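PDB 5JBD: inactive glucansucrase, which is an inactive member of the glucansucrase family, a glycoside hydrolase family 70 protein with a TIM-barrel-type fold and a bound calcium ion. Local coordinates for residues A[181-189]-A[396-404]. Sequence-based numbering, arbitrary orientation.
Sequences YRPDKSGTI and KNLINRLII
N400 and K396 of helix 392-406 reach out to the type I turn D184-G187 and take two successive carbonyls of it, K185 O and S186 O. The turn belongs to the long loop between helix 151-162 and strand 193-197 of this glycosyl hydrolase family 70 protein, whose family belongs to the TIM-barrel clan.

The tight part lies round N400, which is buried. Its ND2 gives a fairly straight bond to K185 O (2.9 Å, 157°); the oxygen sits in the plane of the amide, while the donor stands above the carbonyl plane. G187, at a positive phi of 90°, turns the chain here, its CA 3.8 Å from N400 ND2, and its own O accepts from R702. K396 NZ meets S186 O at 2.9 Å on a lone pair; the bend at chi3 (71°) brings the amine round to the turn, with a weak, long ion pair to D393 besides. At the other end of the contact, the CD1 methyl of I404 lies on P183 CB, 3.8 Å away.

Toward solvent the fit is looser. K185 runs out extended beyond CG, its CD 3.8 Å above one face of the R401 guanidinium, toward the rim, and its CE alongside N397 CB. There the two cationic ends come close, K185 NZ 3.1 Å from R401 NH2, a like-charged approach that no hydrogen bond accounts for. Within the turn, D184 OD1 accepts twice, from S186 N at 2.9 Å on its anti lone pair, which makes the Asx turn, and from S186 OG at 3.0 Å, from above the carboxylate plane.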
ATOM      1  N   TYR A 181      24.855   4.017   0.267  1.00 42.98           N
ATOM      2  CA  TYR A 181      23.398   4.075   0.352  1.00 40.48           C
ATOM      3  C   TYR A 181      22.907   3.254   1.537  1.00 41.10           C
ATOM      4  O   TYR A 181      23.400   2.158   1.790  1.00 39.03           O
ATOM      5  CB  TYR A 181      22.755   3.570  -0.944  1.00 38.14           C
ATOM      6  CG  TYR A 181      21.233   3.482  -0.907  1.00 36.00           C
ATOM      7  CD1 TYR A 181      20.434   4.619  -1.095  1.00 34.03           C
ATOM      8  CD2 TYR A 181      20.595   2.254  -0.699  1.00 34.14           C
ATOM      9  CE1 TYR A 181      19.039   4.526  -1.067  1.00 33.26           C
ATOM     10  CE2 TYR A 181      19.206   2.148  -0.667  1.00 32.95           C
ATOM     11  CZ  TYR A 181      18.427   3.280  -0.850  1.00 32.92           C
ATOM     12  OH  TYR A 181      17.046   3.160  -0.815  1.00 32.20           O
ATOM     13  N   ARG A 182      21.942   3.821   2.252  1.00 41.45           N
ATOM     14  CA  ARG A 182      21.320   3.207   3.412  1.00 44.70           C
ATOM     15  C   ARG A 182      19.909   2.810   2.992  1.00 41.76           C
ATOM     16  O   ARG A 182      19.120   3.673   2.610  1.00 38.74           O
ATOM     17  CB  ARG A 182      21.257   4.208   4.577  1.00 47.85           C
ATOM     18  CG  ARG A 182      22.590   4.870   4.908  1.00 54.71           C
ATOM     19  CD  ARG A 182      22.416   5.962   5.966  1.00 60.49           C
ATOM     20  NE  ARG A 182      22.006   5.437   7.279  1.00 64.50           N
ATOM     21  CZ  ARG A 182      22.843   4.882   8.164  1.00 71.71           C
ATOM     22  NH1 ARG A 182      24.150   4.761   7.899  1.00 73.18           N
ATOM     23  NH2 ARG A 182      22.375   4.434   9.330  1.00 69.93           N
ATOM     24  N   PRO A 183      19.587   1.511   3.036  1.00 40.73           N
ATOM     25  CA  PRO A 183      18.235   1.063   2.672  1.00 40.33           C
ATOM     26  C   PRO A 183      17.112   1.628   3.551  1.00 39.23           C
ATOM     27  O   PRO A 183      17.290   1.805   4.751  1.00 37.76           O
ATOM     28  CB  PRO A 183      18.301  -0.457   2.848  1.00 41.29           C
ATOM     29  CG  PRO A 183      19.753  -0.800   2.814  1.00 42.80           C
ATOM     30  CD  PRO A 183      20.502   0.387   3.318  1.00 41.96           C
ATOM     31  N   ASP A 184      15.965   1.912   2.947  1.00 38.91           N
ATOM     32  CA  ASP A 184      14.823   2.437   3.688  1.00 40.13           C
ATOM     33  C   ASP A 184      13.944   1.275   4.141  1.00 37.19           C
ATOM     34  O   ASP A 184      13.543   0.443   3.338  1.00 34.07           O
ATOM     35  CB  ASP A 184      14.014   3.420   2.821  1.00 43.99           C
ATOM     36  CG  ASP A 184      13.027   4.246   3.642  1.00 41.51           C
ATOM     37  OD1 ASP A 184      12.074   3.671   4.200  1.00 43.55           O
ATOM     38  OD2 ASP A 184      13.198   5.470   3.709  1.00 45.69           O
ATOM     39  N   LYS A 185      13.614   1.258   5.428  1.00 35.73           N
ATOM     40  CA  LYS A 185      12.752   0.226   6.014  1.00 34.66           C
ATOM     41  C   LYS A 185      11.324   0.113   5.436  1.00 31.95           C
ATOM     42  O   LYS A 185      10.627  -0.870   5.705  1.00 28.42           O
ATOM     43  CB  LYS A 185      12.662   0.442   7.531  1.00 36.68           C
ATOM     44  CG  LYS A 185      11.911   1.707   7.954  1.00 36.98           C
ATOM     45  CD  LYS A 185      11.904   1.813   9.482  1.00 40.68           C
ATOM     46  CE  LYS A 185      11.107   2.984  10.048  1.00 41.64           C
ATOM     47  NZ  LYS A 185      11.637   3.515  11.344  1.00 45.03           N
ATOM     48  N   SER A 186      10.860   1.135   4.715  1.00 31.80           N
ATOM     49  CA  SER A 186       9.558   1.082   4.041  1.00 32.17           C
ATOM     50  C   SER A 186       9.491  -0.027   2.985  1.00 32.87           C
ATOM     51  O   SER A 186       8.403  -0.527   2.670  1.00 31.64           O
ATOM     52  CB  SER A 186       9.237   2.421   3.374  1.00 34.37           C
ATOM     53  OG  SER A 186      10.070   2.652   2.240  1.00 33.42           O
ATOM     54  N   GLY A 187      10.653  -0.407   2.453  1.00 32.70           N
ATOM     55  CA  GLY A 187      10.735  -1.451   1.436  1.00 33.64           C
ATOM     56  C   GLY A 187      10.632  -0.931   0.017  1.00 35.21           C
ATOM     57  O   GLY A 187      10.757  -1.717  -0.919  1.00 35.66           O
ATOM     58  N   THR A 188      10.415   0.381  -0.155  1.00 34.86           N
ATOM     59  CA  THR A 188      10.377   1.014  -1.486  1.00 36.09           C
ATOM     60  C   THR A 188      11.284   2.239  -1.494  1.00 34.84           C
ATOM     61  O   THR A 188      11.650   2.747  -0.428  1.00 34.92           O
ATOM     62  CB  THR A 188       8.936   1.400  -1.887  1.00 38.59           C
ATOM     63  OG1 THR A 188       8.439   2.427  -1.020  1.00 38.53           O
ATOM     64  CG2 THR A 188       8.012   0.191  -1.790  1.00 40.88           C
ATOM     65  N   ILE A 189      11.663   2.690  -2.689  1.00 33.11           N
ATOM     66  CA  ILE A 189      12.533   3.853  -2.854  1.00 33.77           C
ATOM     67  C   ILE A 189      11.697   4.969  -3.476  1.00 33.23           C
ATOM     68  O   ILE A 189      11.433   4.970  -4.685  1.00 32.13           O
ATOM     69  CB  ILE A 189      13.792   3.549  -3.712  1.00 36.57           C
ATOM     70  CG1 ILE A 189      14.600   2.395  -3.092  1.00 40.19           C
ATOM     71  CG2 ILE A 189      14.663   4.799  -3.833  1.00 37.48           C
ATOM     72  CD1 ILE A 189      14.249   1.028  -3.646  1.00 44.81           C
ATOM     73  N   LYS A 396       5.560  -4.089   9.139  1.00 25.28           N
ATOM     74  CA  LYS A 396       6.483  -4.186   7.991  1.00 26.45           C
ATOM     75  C   LYS A 396       7.766  -3.381   8.189  1.00 26.95           C
ATOM     76  O   LYS A 396       8.858  -3.883   7.908  1.00 24.04           O
ATOM     77  CB  LYS A 396       5.789  -3.766   6.688  1.00 27.72           C
ATOM     78  CG  LYS A 396       6.707  -3.606   5.467  1.00 28.87           C
ATOM     79  CD  LYS A 396       6.135  -2.660   4.427  1.00 31.19           C
ATOM     80  CE  LYS A 396       6.166  -1.216   4.919  1.00 31.95           C
ATOM     81  NZ  LYS A 396       5.810  -0.286   3.835  1.00 34.90           N
ATOM     82  N   ASN A 397       7.637  -2.134   8.662  1.00 26.54           N
ATOM     83  CA  ASN A 397       8.815  -1.289   8.976  1.00 27.80           C
ATOM     84  C   ASN A 397       9.780  -1.979   9.936  1.00 27.30           C
ATOM     85  O   ASN A 397      10.991  -1.989   9.709  1.00 27.62           O
ATOM     86  CB  ASN A 397       8.394   0.060   9.593  1.00 28.44           C
ATOM     87  CG  ASN A 397       7.748   1.001   8.586  1.00 29.41           C
ATOM     88  OD1 ASN A 397       7.789   0.781   7.364  1.00 28.86           O
ATOM     89  ND2 ASN A 397       7.139   2.068   9.100  1.00 29.81           N
ATOM     90  N   LEU A 398       9.228  -2.571  10.990  1.00 28.12           N
ATOM     91  CA  LEU A 398      10.010  -3.256  12.018  1.00 29.60           C
ATOM     92  C   LEU A 398      10.740  -4.483  11.454  1.00 31.04           C
ATOM     93  O   LEU A 398      11.928  -4.694  11.728  1.00 31.01           O
ATOM     94  CB  LEU A 398       9.085  -3.670  13.167  1.00 30.26           C
ATOM     95  CG  LEU A 398       9.660  -4.038  14.539  1.00 31.90           C
ATOM     96  CD1 LEU A 398       8.615  -3.772  15.617  1.00 30.59           C
ATOM     97  CD2 LEU A 398      10.125  -5.488  14.599  1.00 34.41           C
ATOM     98  N   ILE A 399      10.025  -5.271  10.659  1.00 29.94           N
ATOM     99  CA  ILE A 399      10.599  -6.478  10.053  1.00 29.79           C
ATOM    100  C   ILE A 399      11.682  -6.115   9.029  1.00 30.45           C
ATOM    101  O   ILE A 399      12.726  -6.749   9.004  1.00 32.84           O
ATOM    102  CB  ILE A 399       9.494  -7.377   9.444  1.00 29.28           C
ATOM    103  CG1 ILE A 399       8.592  -7.957  10.543  1.00 28.91           C
ATOM    104  CG2 ILE A 399      10.074  -8.499   8.574  1.00 29.24           C
ATOM    105  CD1 ILE A 399       9.209  -9.021  11.421  1.00 30.14           C
ATOM    106  N   ASN A 400      11.443  -5.103   8.195  1.00 30.64           N
ATOM    107  CA  ASN A 400      12.469  -4.650   7.256  1.00 32.66           C
ATOM    108  C   ASN A 400      13.705  -4.060   7.941  1.00 36.46           C
ATOM    109  O   ASN A 400      14.826  -4.252   7.446  1.00 35.78           O
ATOM    110  CB  ASN A 400      11.895  -3.652   6.254  1.00 33.38           C
ATOM    111  CG  ASN A 400      11.013  -4.312   5.189  1.00 32.91           C
ATOM    112  OD1 ASN A 400      11.085  -5.522   4.954  1.00 33.36           O
ATOM    113  ND2 ASN A 400      10.190  -3.504   4.530  1.00 31.63           N
ATOM    114  N   ARG A 401      13.507  -3.339   9.055  1.00 35.96           N
ATOM    115  CA  ARG A 401      14.632  -2.864   9.887  1.00 39.27           C
ATOM    116  C   ARG A 401      15.504  -4.062  10.278  1.00 36.17           C
ATOM    117  O   ARG A 401      16.717  -4.041  10.102  1.00 36.82           O
ATOM    118  CB  ARG A 401      14.176  -2.079  11.170  1.00 41.43           C
ATOM    119  CG  ARG A 401      14.420  -0.572  11.079  1.00 52.09           C
ATOM    120  CD  ARG A 401      14.717   0.123  12.433  1.00 55.51           C
ATOM    121  NE  ARG A 401      14.430   1.564  12.396  1.00 62.98           N
ATOM    122  CZ  ARG A 401      15.093   2.501  11.696  1.00 64.79           C
ATOM    123  NH1 ARG A 401      16.117   2.195  10.900  1.00 66.44           N
ATOM    124  NH2 ARG A 401      14.710   3.776  11.775  1.00 60.66           N
ATOM    125  N   LEU A 402      14.855  -5.113  10.765  1.00 35.60           N
ATOM    126  CA  LEU A 402      15.531  -6.341  11.184  1.00 37.28           C
ATOM    127  C   LEU A 402      16.236  -7.041  10.006  1.00 38.11           C
ATOM    128  O   LEU A 402      17.364  -7.505  10.161  1.00 40.31           O
ATOM    129  CB  LEU A 402      14.529  -7.261  11.890  1.00 39.06           C
ATOM    130  CG  LEU A 402      14.946  -8.465  12.740  1.00 40.74           C
ATOM    131  CD1 LEU A 402      16.169  -8.190  13.603  1.00 43.06           C
ATOM    132  CD2 LEU A 402      13.763  -8.892  13.606  1.00 41.68           C
ATOM    133  N   ILE A 403      15.603  -7.074   8.830  1.00 37.18           N
ATOM    134  CA  ILE A 403      16.232  -7.630   7.616  1.00 38.70           C
ATOM    135  C   ILE A 403      17.506  -6.852   7.264  1.00 39.43           C
ATOM    136  O   ILE A 403      18.559  -7.448   7.004  1.00 38.70           O
ATOM    137  CB  ILE A 403      15.264  -7.647   6.401  1.00 38.37           C
ATOM    138  CG1 ILE A 403      14.165  -8.700   6.600  1.00 39.37           C
ATOM    139  CG2 ILE A 403      16.004  -7.942   5.098  1.00 40.12           C
ATOM    140  CD1 ILE A 403      13.039  -8.637   5.578  1.00 39.26           C
ATOM    141  N   ILE A 404      17.397  -5.528   7.251  1.00 38.07           N
ATOM    142  CA  ILE A 404      18.522  -4.656   6.904  1.00 39.11           C
ATOM    143  C   ILE A 404      19.669  -4.850   7.894  1.00 39.52           C
ATOM    144  O   ILE A 404      20.827  -4.963   7.481  1.00 40.63           O
ATOM    145  CB  ILE A 404      18.102  -3.160   6.831  1.00 39.09           C
ATOM    146  CG1 ILE A 404      17.150  -2.925   5.640  1.00 39.19           C
ATOM    147  CG2 ILE A 404      19.327  -2.236   6.694  1.00 38.74           C
ATOM    148  CD1 ILE A 404      16.292  -1.683   5.785  1.00 38.98           C
TER